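Local coordinates for Exo-beta-1,4-mannosidase (Rhizomucor miehei, PDB 4LYP), which probably removes terminal beta-D-mannose residues from the non-reducing ends of beta-1,4-linked mannosides, as an extracellular fungal glycoside hydrolase family 5 beta-mannosidase, at residues A60-G65 and K79-E84; W153-G158 and N388-G393; L410-H415 and W420-S425. All coordinates share one frame; numbering follows the deposited sequence.

Interaction 1 (A60-G65 and K79-E84); sequences ANYWQG and KRMELE
Glu84 OE1 is gripped by two donors. Tyr62 OH donates to Glu84 OE1 at 2.7 Å, on the anti side of the carboxylate and 17° out of its plane. Water 1 donates to Glu84 OE1 at 2.8 Å. This water also accepts from Gln64 NE2 and Arg80 NH2, so it ties the loop to the helix a second time. The other carboxylate oxygen takes a nearly straight salt bridge from Arg80 NE to Glu84 OE2, 2.8 Å long, one helical turn back. It also accepts from the backbone N of Glu395. Together these bonds fix the rotation of the buried carboxylate, and the arginine would probably favour its charged form.

The Tyr62 ring stands at 74° to the carboxylate plane and meets OE1 at its edge. Its CG is anti to the backbone N (chi1 -167°), which sends the hydroxyl out to the helix. Tyr62 OH also rests 3.8 Å from Met81 CG. Leu68 of helix 65-69 packs on Tyr62, Met81 and Glu84.

Tyr62 to Gly65 form a type I turn that leads out of strand 53-61. Beyond helix 65-69, helix 78-90 packs on this loop. The contact joins a strand exit to an outer helix of the TIM barrel.

Interaction 2 (W153-G158 and N388-G393); sequences WQWSGG and NFWAYG
Trp155 and Trp390 meet at their six-membered rings at the C-terminal end of the barrel strands, where the active site of a TIM barrel lies. Trp155 sits in the loop that follows strand 144-148. Trp390 belongs to strand 386-394, at a break in that strand. The backbones stay far apart, 14.6 Å between Trp155 CA and Ala391 CA, and the two indoles bridge the gap from opposite directions.

The contact between them is apolar. The ring centroids lie 6.0 Å apart and the planes are turned by 66°. The rings meet obliquely. The buried area is small, 65 Å² in all. Further aromatic partners extend the cluster: His415 stacks on Trp155, and Trp63 lies nearly parallel to Trp390.

The peptide bond between Trp390 and Ala391 is cis. A non-proline cis peptide after this tryptophan is familiar in clan GH-A, to which family 5 belongs. Trp390 CG lies anti to its own N (chi1 178°), and the indole reaches toward the loop. Ala391 CB lies 3.7 Å above one face of the Trp390 indole, toward the rim. On the loop side, Gly157 N bonds to Gln154 O at 3.0 Å and closes the turn that carries Trp155.

Polar and ligand contacts lie around the pair. Trp153 NE1 bonds to Glu238 OE1, and Trp153 touches bound guanidine. The side chain of Trp390 is close to a bound Tris molecule, probably from the crystallisation liquor. Trp390 probably borders the pocket; the Trp155 side chain is about 6 Å from a guanidine.

The nearest approach is Trp155 CZ2 to Trp390 CH2, 3.8 Å.

Interaction 3 (L410-H415 and W420-S425); sequences LGDPPH and WYSVYS
Asp412 and Ser422 hold the 410-415 loop to segment 420-425. Ser422 OG donates to Asp412 OD2 at 2.7 Å, from well above the carboxylate plane (52° out of it). Ser422 OG also accepts from Gly411 N at 2.9 Å, with a bent N-H angle of 135°. The hydroxyl thus bridges Gly411 N and the aspartate, accepting from one and donating to the other. Tyr421 N donates to Asp412 OD1 at 2.8 Å, on the syn side of the carboxylate. Weaker bonds reach OD2 from Ser422 N and from Gly419 N. With Asp412 CG beside its own N (chi1 -53°), the buried carboxylate faces the backbone of Tyr421 and Ser422 and accepts from their N-H groups, the second weakly.

Packing lies outside this polar knot. Leu410 CB rests 3.7 Å from Ser422 OG. Leu410 CD2 lies at the edge of the Tyr424 ring, 3.9 Å from Tyr424 OH. Tyr421 CE2 sits 3.4 Å above the centre of the Trp420 indole. Both rings lead away from Asp412: Trp420 NE1 bonds to Glu295 and Tyr421 OH to Asn296, a residue of a guanidine pocket.

Backbone bonds join Val423 to Ala391 and Gly393, so strand 423-424 runs parallel beside strand 386-394. The Val423 side chain points away from the 410-415 loop and packs on helices 362-380 and 429-448.

The three contacts form one continuous patch. Segments 60-65 and 388-393 lie on neighbouring parallel strands, with Asn61 N 2.9 Å from Phe389 O, and Gln64 NE2 reaches Tyr392 O at 2.8 Å. Interaction 3 joins interaction 1 through Trp63 NE1 and Gly411 O, 2.8 Å apart. It joins interaction 2 through Gly393 N and Val423 O, 2.7 Å apart. Centres of interactions 2 and 3 are about 9 Å apart. Both approach the guanidine pocket that includes Trp153, Glu238, Trp293 and Asn296, consistent with an active-site cleft. Interaction 1 joins strand 53-61 to helix 78-90 of the barrel wall; the centres of interactions 1 and 2 are about 13 Å apart.

Interaction 1 (A60-G65 and K79-E84)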
loop_
_atom_site.group_PDB
_atom_site.type_symbol
_atom_site.label_atom_id
_atom_site.label_comp_id
_atom_site.label_asym_id
_atom_site.label_seq_id
_atom_site.Cartn_x
_atom_site.Cartn_y
_atom_site.Cartn_z
ATOM N N ALA A 60 -1.997 -2.561 -8.115
ATOM C CA ALA A 60 -0.541 -2.376 -7.835
ATOM C C ALA A 60 -0.378 -1.449 -6.637
ATOM O O ALA A 60 -1.302 -0.648 -6.343
ATOM C CB ALA A 60 0.186 -1.738 -9.025
ATOM N N ASN A 61 0.780 -1.465 -6.011
ATOM C CA ASN A 61 1.170 -0.408 -5.064
ATOM C C ASN A 61 2.027 0.623 -5.807
ATOM O O ASN A 61 2.930 0.289 -6.584
ATOM C CB ASN A 61 1.998 -0.986 -3.924
ATOM C CG ASN A 61 1.110 -1.684 -2.912
ATOM O OD1 ASN A 61 0.584 -1.030 -1.987
ATOM N ND2 ASN A 61 0.907 -2.991 -3.067
ATOM N N TYR A 62 1.718 1.892 -5.537
ATOM C CA TYR A 62 2.408 3.043 -6.155
ATOM C C TYR A 62 2.428 4.169 -5.130
ATOM O O TYR A 62 1.925 5.284 -5.358
ATOM C CB TYR A 62 1.670 3.427 -7.440
ATOM C CG TYR A 62 2.431 4.385 -8.365
ATOM C CD1 TYR A 62 3.659 3.979 -8.929
ATOM C CD2 TYR A 62 1.896 5.614 -8.733
ATOM C CE1 TYR A 62 4.376 4.814 -9.796
ATOM C CE2 TYR A 62 2.574 6.411 -9.629
ATOM C CZ TYR A 62 3.795 6.024 -10.130
ATOM O OH TYR A 62 4.444 6.902 -10.991
ATOM N N TRP A 63 3.025 3.888 -3.981
ATOM C CA TRP A 63 3.098 4.812 -2.853
ATOM C C TRP A 63 3.937 6.040 -3.166
ATOM O O TRP A 63 3.808 7.070 -2.484
ATOM C CB TRP A 63 3.640 4.092 -1.619
ATOM C CG TRP A 63 5.016 3.525 -1.887
ATOM C CD1 TRP A 63 5.339 2.274 -2.431
ATOM C CD2 TRP A 63 6.260 4.244 -1.812
ATOM N NE1 TRP A 63 6.674 2.215 -2.711
ATOM C CE2 TRP A 63 7.273 3.388 -2.353
ATOM C CE3 TRP A 63 6.599 5.521 -1.332
ATOM C CZ2 TRP A 63 8.589 3.802 -2.461
ATOM C CZ3 TRP A 63 7.930 5.907 -1.382
ATOM C CH2 TRP A 63 8.903 5.092 -1.981
ATOM N N GLN A 64 4.806 5.989 -4.199
ATOM C CA GLN A 64 5.633 7.122 -4.593
ATOM C C GLN A 64 4.938 8.055 -5.519
ATOM O O GLN A 64 5.495 9.057 -5.947
ATOM C CB GLN A 64 6.965 6.612 -5.208
ATOM C CG GLN A 64 6.848 5.967 -6.607
ATOM C CD GLN A 64 6.474 4.510 -6.655
ATOM O OE1 GLN A 64 5.705 3.983 -5.809
ATOM N NE2 GLN A 64 6.997 3.809 -7.646
ATOM N N GLY A 65 3.632 7.779 -5.835
ATOM C CA GLY A 65 2.927 8.568 -6.847
ATOM C C GLY A 65 2.837 10.027 -6.469
ATOM O O GLY A 65 2.996 10.923 -7.317
ATOM N N LYS A 79 5.979 14.092 -15.675
ATOM C CA LYS A 79 5.872 13.361 -16.940
ATOM C C LYS A 79 6.210 11.889 -16.712
ATOM O O LYS A 79 5.627 11.006 -17.365
ATOM C CB LYS A 79 6.803 13.959 -17.984
ATOM C CG LYS A 79 6.337 15.345 -18.336
ATOM C CD LYS A 79 7.070 15.845 -19.596
ATOM C CE LYS A 79 8.474 16.399 -19.389
ATOM N NZ LYS A 79 9.068 16.593 -20.752
ATOM N N ARG A 80 7.187 11.587 -15.849
ATOM C CA ARG A 80 7.471 10.198 -15.529
ATOM C C ARG A 80 6.283 9.535 -14.806
ATOM O O ARG A 80 5.894 8.430 -15.140
ATOM C CB ARG A 80 8.725 10.113 -14.660
ATOM C CG ARG A 80 8.935 8.750 -14.052
ATOM C CD ARG A 80 10.201 8.700 -13.190
ATOM N NE ARG A 80 10.231 7.555 -12.335
ATOM C CZ ARG A 80 11.067 7.404 -11.335
ATOM N NH1 ARG A 80 12.099 8.205 -11.157
ATOM N NH2 ARG A 80 10.893 6.390 -10.524
ATOM N N MET A 81 5.645 10.255 -13.876
ATOM C CA MET A 81 4.442 9.730 -13.211
ATOM C C MET A 81 3.402 9.376 -14.231
ATOM O O MET A 81 2.792 8.309 -14.212
ATOM C CB MET A 81 3.928 10.741 -12.197
ATOM C CG MET A 81 2.699 10.230 -11.411
ATOM S SD MET A 81 1.111 10.632 -12.199
ATOM C CE MET A 81 0.944 12.355 -11.818
ATOM N N GLU A 82 3.129 10.295 -15.154
ATOM C CA GLU A 82 2.127 10.087 -16.158
ATOM C C GLU A 82 2.446 8.886 -17.051
ATOM O O GLU A 82 1.563 8.071 -17.343
ATOM C CB GLU A 82 1.951 11.362 -16.999
ATOM C CG GLU A 82 1.288 12.484 -16.168
ATOM C CD GLU A 82 1.467 13.892 -16.805
ATOM O OE1 GLU A 82 0.893 14.829 -16.239
ATOM O OE2 GLU A 82 2.249 14.096 -17.790
ATOM N N LEU A 83 3.712 8.696 -17.398
ATOM C CA LEU A 83 4.122 7.549 -18.185
ATOM C C LEU A 83 3.956 6.235 -17.409
ATOM O O LEU A 83 3.520 5.238 -17.955
ATOM C CB LEU A 83 5.577 7.736 -18.633
ATOM C CG LEU A 83 6.195 6.562 -19.393
ATOM C CD1 LEU A 83 5.457 6.130 -20.631
ATOM C CD2 LEU A 83 7.683 6.835 -19.646
ATOM N N GLU A 84 4.292 6.255 -16.122
ATOM C CA GLU A 84 4.209 5.035 -15.318
ATOM C C GLU A 84 2.742 4.655 -15.111
ATOM O O GLU A 84 2.412 3.446 -15.128
ATOM C CB GLU A 84 4.901 5.276 -13.997
ATOM C CG GLU A 84 6.445 5.319 -14.208
ATOM C CD GLU A 84 7.266 5.577 -12.975
ATOM O OE1 GLU A 84 6.717 5.816 -11.855
ATOM O OE2 GLU A 84 8.506 5.466 -13.107
HETATM O O HOH W 1 8.497 4.853 -9.965
#

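Interaction 2 (W153-G158 and N388-G393)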
loop_
_atom_site.group_PDB
_atom_site.type_symbol
_atom_site.label_atom_id
_atom_site.label_comp_id
_atom_site.label_asym_id
_atom_site.label_seq_id
_atom_site.Cartn_x
_atom_site.Cartn_y
_atom_site.Cartn_z
ATOM N N TRP A 153 5.138 2.415 10.003
ATOM C CA TRP A 153 6.566 2.380 9.800
ATOM C C TRP A 153 7.150 3.734 9.487
ATOM O O TRP A 153 6.469 4.766 9.272
ATOM C CB TRP A 153 6.926 1.329 8.733
ATOM C CG TRP A 153 6.423 -0.012 9.124
ATOM C CD1 TRP A 153 5.392 -0.706 8.531
ATOM C CD2 TRP A 153 6.850 -0.835 10.226
ATOM N NE1 TRP A 153 5.139 -1.891 9.218
ATOM C CE2 TRP A 153 6.035 -1.988 10.254
ATOM C CE3 TRP A 153 7.850 -0.671 11.231
ATOM C CZ2 TRP A 153 6.172 -2.976 11.226
ATOM C CZ3 TRP A 153 7.946 -1.649 12.212
ATOM C CH2 TRP A 153 7.128 -2.800 12.217
ATOM N N GLN A 154 8.494 3.745 9.404
ATOM C CA GLN A 154 9.269 5.002 9.443
ATOM C C GLN A 154 9.492 5.643 8.109
ATOM O O GLN A 154 9.992 6.780 8.042
ATOM C CB GLN A 154 10.628 4.742 10.123
ATOM C CG GLN A 154 11.651 3.882 9.346
ATOM C CD GLN A 154 11.477 2.369 9.499
ATOM O OE1 GLN A 154 10.376 1.828 9.698
ATOM N NE2 GLN A 154 12.614 1.653 9.381
ATOM N N TRP A 155 9.123 4.989 7.000
ATOM C CA TRP A 155 9.510 5.468 5.647
ATOM C C TRP A 155 8.707 6.595 5.143
ATOM O O TRP A 155 9.045 7.214 4.132
ATOM C CB TRP A 155 9.590 4.301 4.702
ATOM C CG TRP A 155 8.362 3.437 4.567
ATOM C CD1 TRP A 155 8.124 2.210 5.189
ATOM C CD2 TRP A 155 7.225 3.689 3.653
ATOM N NE1 TRP A 155 6.934 1.702 4.742
ATOM C CE2 TRP A 155 6.365 2.545 3.792
ATOM C CE3 TRP A 155 6.854 4.706 2.792
ATOM C CZ2 TRP A 155 5.181 2.410 3.076
ATOM C CZ3 TRP A 155 5.703 4.559 2.072
ATOM C CH2 TRP A 155 4.850 3.413 2.208
ATOM N N SER A 156 7.632 6.967 5.873
ATOM C CA SER A 156 6.892 8.183 5.607
ATOM C C SER A 156 6.823 9.032 6.891
ATOM O O SER A 156 5.903 9.850 7.057
ATOM C CB SER A 156 5.496 7.873 5.058
ATOM O OG SER A 156 4.786 7.088 6.005
ATOM N N GLY A 157 7.760 8.816 7.833
ATOM C CA GLY A 157 7.657 9.434 9.162
ATOM C C GLY A 157 6.764 8.543 10.028
ATOM O O GLY A 157 7.275 7.725 10.805
ATOM N N GLY A 158 5.460 8.621 9.815
ATOM C CA GLY A 158 4.562 7.605 10.344
ATOM C C GLY A 158 4.257 7.809 11.851
ATOM O O GLY A 158 4.507 8.855 12.446
ATOM N N ASN A 388 -2.727 -6.376 -4.885
ATOM C CA ASN A 388 -1.883 -5.247 -5.305
ATOM C C ASN A 388 -0.453 -5.693 -5.080
ATOM O O ASN A 388 0.024 -5.765 -3.922
ATOM C CB ASN A 388 -2.128 -3.954 -4.517
ATOM C CG ASN A 388 -3.545 -3.495 -4.552
ATOM O OD1 ASN A 388 -4.432 -4.108 -3.960
ATOM N ND2 ASN A 388 -3.792 -2.363 -5.248
ATOM N N PHE A 389 0.305 -6.049 -6.141
ATOM C CA PHE A 389 1.709 -6.406 -5.943
ATOM C C PHE A 389 2.475 -5.186 -5.416
ATOM O O PHE A 389 2.127 -4.026 -5.682
ATOM C CB PHE A 389 2.333 -6.954 -7.232
ATOM C CG PHE A 389 2.444 -5.950 -8.339
ATOM C CD1 PHE A 389 3.608 -5.181 -8.478
ATOM C CD2 PHE A 389 1.448 -5.751 -9.272
ATOM C CE1 PHE A 389 3.740 -4.194 -9.466
ATOM C CE2 PHE A 389 1.549 -4.804 -10.270
ATOM C CZ PHE A 389 2.705 -4.055 -10.386
ATOM N N TRP A 390 3.507 -5.500 -4.608
ATOM C CA TRP A 390 4.375 -4.454 -4.023
ATOM C C TRP A 390 5.757 -4.626 -4.648
ATOM O O TRP A 390 6.419 -5.603 -4.373
ATOM C CB TRP A 390 4.448 -4.628 -2.524
ATOM C CG TRP A 390 5.368 -3.594 -1.929
ATOM C CD1 TRP A 390 6.771 -3.542 -1.990
ATOM C CD2 TRP A 390 4.952 -2.372 -1.287
ATOM N NE1 TRP A 390 7.219 -2.383 -1.425
ATOM C CE2 TRP A 390 6.143 -1.612 -1.003
ATOM C CE3 TRP A 390 3.692 -1.824 -0.925
ATOM C CZ2 TRP A 390 6.105 -0.373 -0.328
ATOM C CZ3 TRP A 390 3.659 -0.578 -0.290
ATOM C CH2 TRP A 390 4.862 0.133 0.008
ATOM N N ALA A 391 6.144 -3.684 -5.549
ATOM C CA ALA A 391 5.443 -2.455 -5.914
ATOM C C ALA A 391 5.974 -2.087 -7.322
ATOM O O ALA A 391 7.018 -2.559 -7.742
ATOM C CB ALA A 391 5.679 -1.308 -4.944
ATOM N N TYR A 392 5.259 -1.208 -8.002
ATOM C CA TYR A 392 5.672 -0.850 -9.356
ATOM C C TYR A 392 6.793 0.179 -9.315
ATOM O O TYR A 392 6.645 1.236 -8.747
ATOM C CB TYR A 392 4.493 -0.330 -10.179
ATOM C CG TYR A 392 4.849 -0.208 -11.654
ATOM C CD1 TYR A 392 5.305 -1.325 -12.364
ATOM C CD2 TYR A 392 4.755 1.002 -12.328
ATOM C CE1 TYR A 392 5.619 -1.225 -13.688
ATOM C CE2 TYR A 392 5.061 1.094 -13.695
ATOM C CZ TYR A 392 5.510 -0.051 -14.351
ATOM O OH TYR A 392 5.874 0.005 -15.681
ATOM N N GLY A 393 7.925 -0.164 -9.912
ATOM C CA GLY A 393 9.072 0.755 -10.025
ATOM C C GLY A 393 9.080 1.564 -11.270
ATOM O O GLY A 393 9.675 2.641 -11.317
#

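Interaction 3 (L410-H415 and W420-S425)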
loop_
_atom_site.group_PDB
_atom_site.type_symbol
_atom_site.label_atom_id
_atom_site.label_comp_id
_atom_site.label_asym_id
_atom_site.label_seq_id
_atom_site.Cartn_x
_atom_site.Cartn_y
_atom_site.Cartn_z
ATOM N N LEU A 410 11.396 4.778 -6.720
ATOM C CA LEU A 410 11.033 3.488 -7.361
ATOM C C LEU A 410 10.099 2.817 -6.345
ATOM O O LEU A 410 9.558 3.487 -5.463
ATOM C CB LEU A 410 12.256 2.664 -7.819
ATOM C CG LEU A 410 13.494 2.720 -6.972
ATOM C CD1 LEU A 410 13.299 2.166 -5.548
ATOM C CD2 LEU A 410 14.601 1.993 -7.707
ATOM N N GLY A 411 9.876 1.497 -6.458
ATOM C CA GLY A 411 8.851 0.862 -5.624
ATOM C C GLY A 411 9.302 0.549 -4.182
ATOM O O GLY A 411 8.443 0.116 -3.399
ATOM N N ASP A 412 10.582 0.703 -3.878
ATOM C CA ASP A 412 11.128 0.404 -2.566
ATOM C C ASP A 412 11.267 1.672 -1.757
ATOM O O ASP A 412 12.011 2.582 -2.182
ATOM C CB ASP A 412 12.483 -0.296 -2.711
ATOM C CG ASP A 412 12.319 -1.500 -3.628
ATOM O OD1 ASP A 412 11.719 -2.497 -3.213
ATOM O OD2 ASP A 412 12.777 -1.420 -4.807
ATOM N N PRO A 413 10.622 1.815 -0.604
ATOM C CA PRO A 413 10.796 3.053 0.186
ATOM C C PRO A 413 12.204 3.149 0.761
ATOM O O PRO A 413 12.960 2.183 0.779
ATOM C CB PRO A 413 9.696 2.914 1.290
ATOM C CG PRO A 413 8.740 1.852 0.806
ATOM C CD PRO A 413 9.615 0.908 -0.004
ATOM N N PRO A 414 12.534 4.347 1.262
ATOM C CA PRO A 414 13.959 4.654 1.552
ATOM C C PRO A 414 14.445 4.072 2.892
ATOM O O PRO A 414 15.565 4.376 3.287
ATOM C CB PRO A 414 14.010 6.143 1.548
ATOM C CG PRO A 414 12.603 6.601 1.876
ATOM C CD PRO A 414 11.702 5.587 1.179
ATOM N N HIS A 415 13.644 3.254 3.552
ATOM C CA HIS A 415 14.112 2.477 4.691
ATOM C C HIS A 415 14.637 1.088 4.238
ATOM O O HIS A 415 15.102 0.323 5.108
ATOM C CB HIS A 415 13.053 2.310 5.761
ATOM C CG HIS A 415 11.955 1.382 5.341
ATOM N ND1 HIS A 415 11.412 1.424 4.067
ATOM C CD2 HIS A 415 11.340 0.361 6.035
ATOM C CE1 HIS A 415 10.492 0.463 3.991
ATOM N NE2 HIS A 415 10.428 -0.181 5.162
ATOM N N TRP A 420 14.968 -3.706 -4.084
ATOM C CA TRP A 420 14.660 -4.996 -3.478
ATOM C C TRP A 420 13.468 -5.697 -4.163
ATOM O O TRP A 420 13.613 -6.844 -4.626
ATOM C CB TRP A 420 14.412 -4.808 -1.985
ATOM C CG TRP A 420 14.266 -6.035 -1.149
ATOM C CD1 TRP A 420 14.569 -7.362 -1.502
ATOM C CD2 TRP A 420 13.802 -6.086 0.201
ATOM N NE1 TRP A 420 14.329 -8.194 -0.432
ATOM C CE2 TRP A 420 13.858 -7.443 0.616
ATOM C CE3 TRP A 420 13.326 -5.130 1.111
ATOM C CZ2 TRP A 420 13.491 -7.857 1.913
ATOM C CZ3 TRP A 420 12.942 -5.557 2.390
ATOM C CH2 TRP A 420 13.018 -6.867 2.777
ATOM N N TYR A 421 12.337 -5.010 -4.210
ATOM C CA TYR A 421 11.086 -5.647 -4.627
ATOM C C TYR A 421 10.508 -4.973 -5.882
ATOM O O TYR A 421 9.552 -5.521 -6.466
ATOM C CB TYR A 421 10.057 -5.543 -3.479
ATOM C CG TYR A 421 10.360 -6.449 -2.292
ATOM C CD1 TYR A 421 10.721 -7.760 -2.514
ATOM C CD2 TYR A 421 10.221 -5.995 -1.001
ATOM C CE1 TYR A 421 10.887 -8.648 -1.425
ATOM C CE2 TYR A 421 10.349 -6.852 0.070
ATOM C CZ TYR A 421 10.656 -8.182 -0.162
ATOM O OH TYR A 421 10.748 -9.136 0.867
ATOM N N SER A 422 11.050 -3.833 -6.337
ATOM C CA SER A 422 10.452 -3.109 -7.500
ATOM C C SER A 422 10.272 -4.016 -8.652
ATOM O O SER A 422 11.140 -4.797 -9.051
ATOM C CB SER A 422 11.396 -2.002 -7.904
ATOM O OG SER A 422 11.352 -0.877 -7.030
ATOM N N VAL A 423 9.133 -3.795 -9.328
ATOM C CA VAL A 423 8.897 -4.332 -10.682
ATOM C C VAL A 423 9.163 -3.200 -11.637
ATOM O O VAL A 423 8.454 -2.195 -11.666
ATOM C CB VAL A 423 7.425 -4.784 -10.831
ATOM C CG1 VAL A 423 7.155 -5.240 -12.279
ATOM C CG2 VAL A 423 7.077 -5.951 -9.895
ATOM N N TYR A 424 10.214 -3.358 -12.489
ATOM C CA TYR A 424 10.543 -2.318 -13.456
ATOM C C TYR A 424 9.703 -2.470 -14.711
ATOM O O TYR A 424 9.187 -3.557 -15.026
ATOM C CB TYR A 424 12.033 -2.357 -13.791
ATOM C CG TYR A 424 12.894 -2.158 -12.576
ATOM C CD1 TYR A 424 12.816 -0.987 -11.815
ATOM C CD2 TYR A 424 13.797 -3.124 -12.188
ATOM C CE1 TYR A 424 13.629 -0.764 -10.716
ATOM C CE2 TYR A 424 14.621 -2.947 -11.088
ATOM C CZ TYR A 424 14.561 -1.722 -10.363
ATOM O OH TYR A 424 15.419 -1.478 -9.300
ATOM N N SER A 425 9.627 -1.363 -15.491
ATOM C CA SER A 425 8.780 -1.344 -16.675
ATOM C C SER A 425 9.046 -2.427 -17.689
ATOM O O SER A 425 8.106 -2.823 -18.395
ATOM C CB SER A 425 8.960 0.019 -17.351
ATOM O OG SER A 425 10.314 0.231 -17.649
#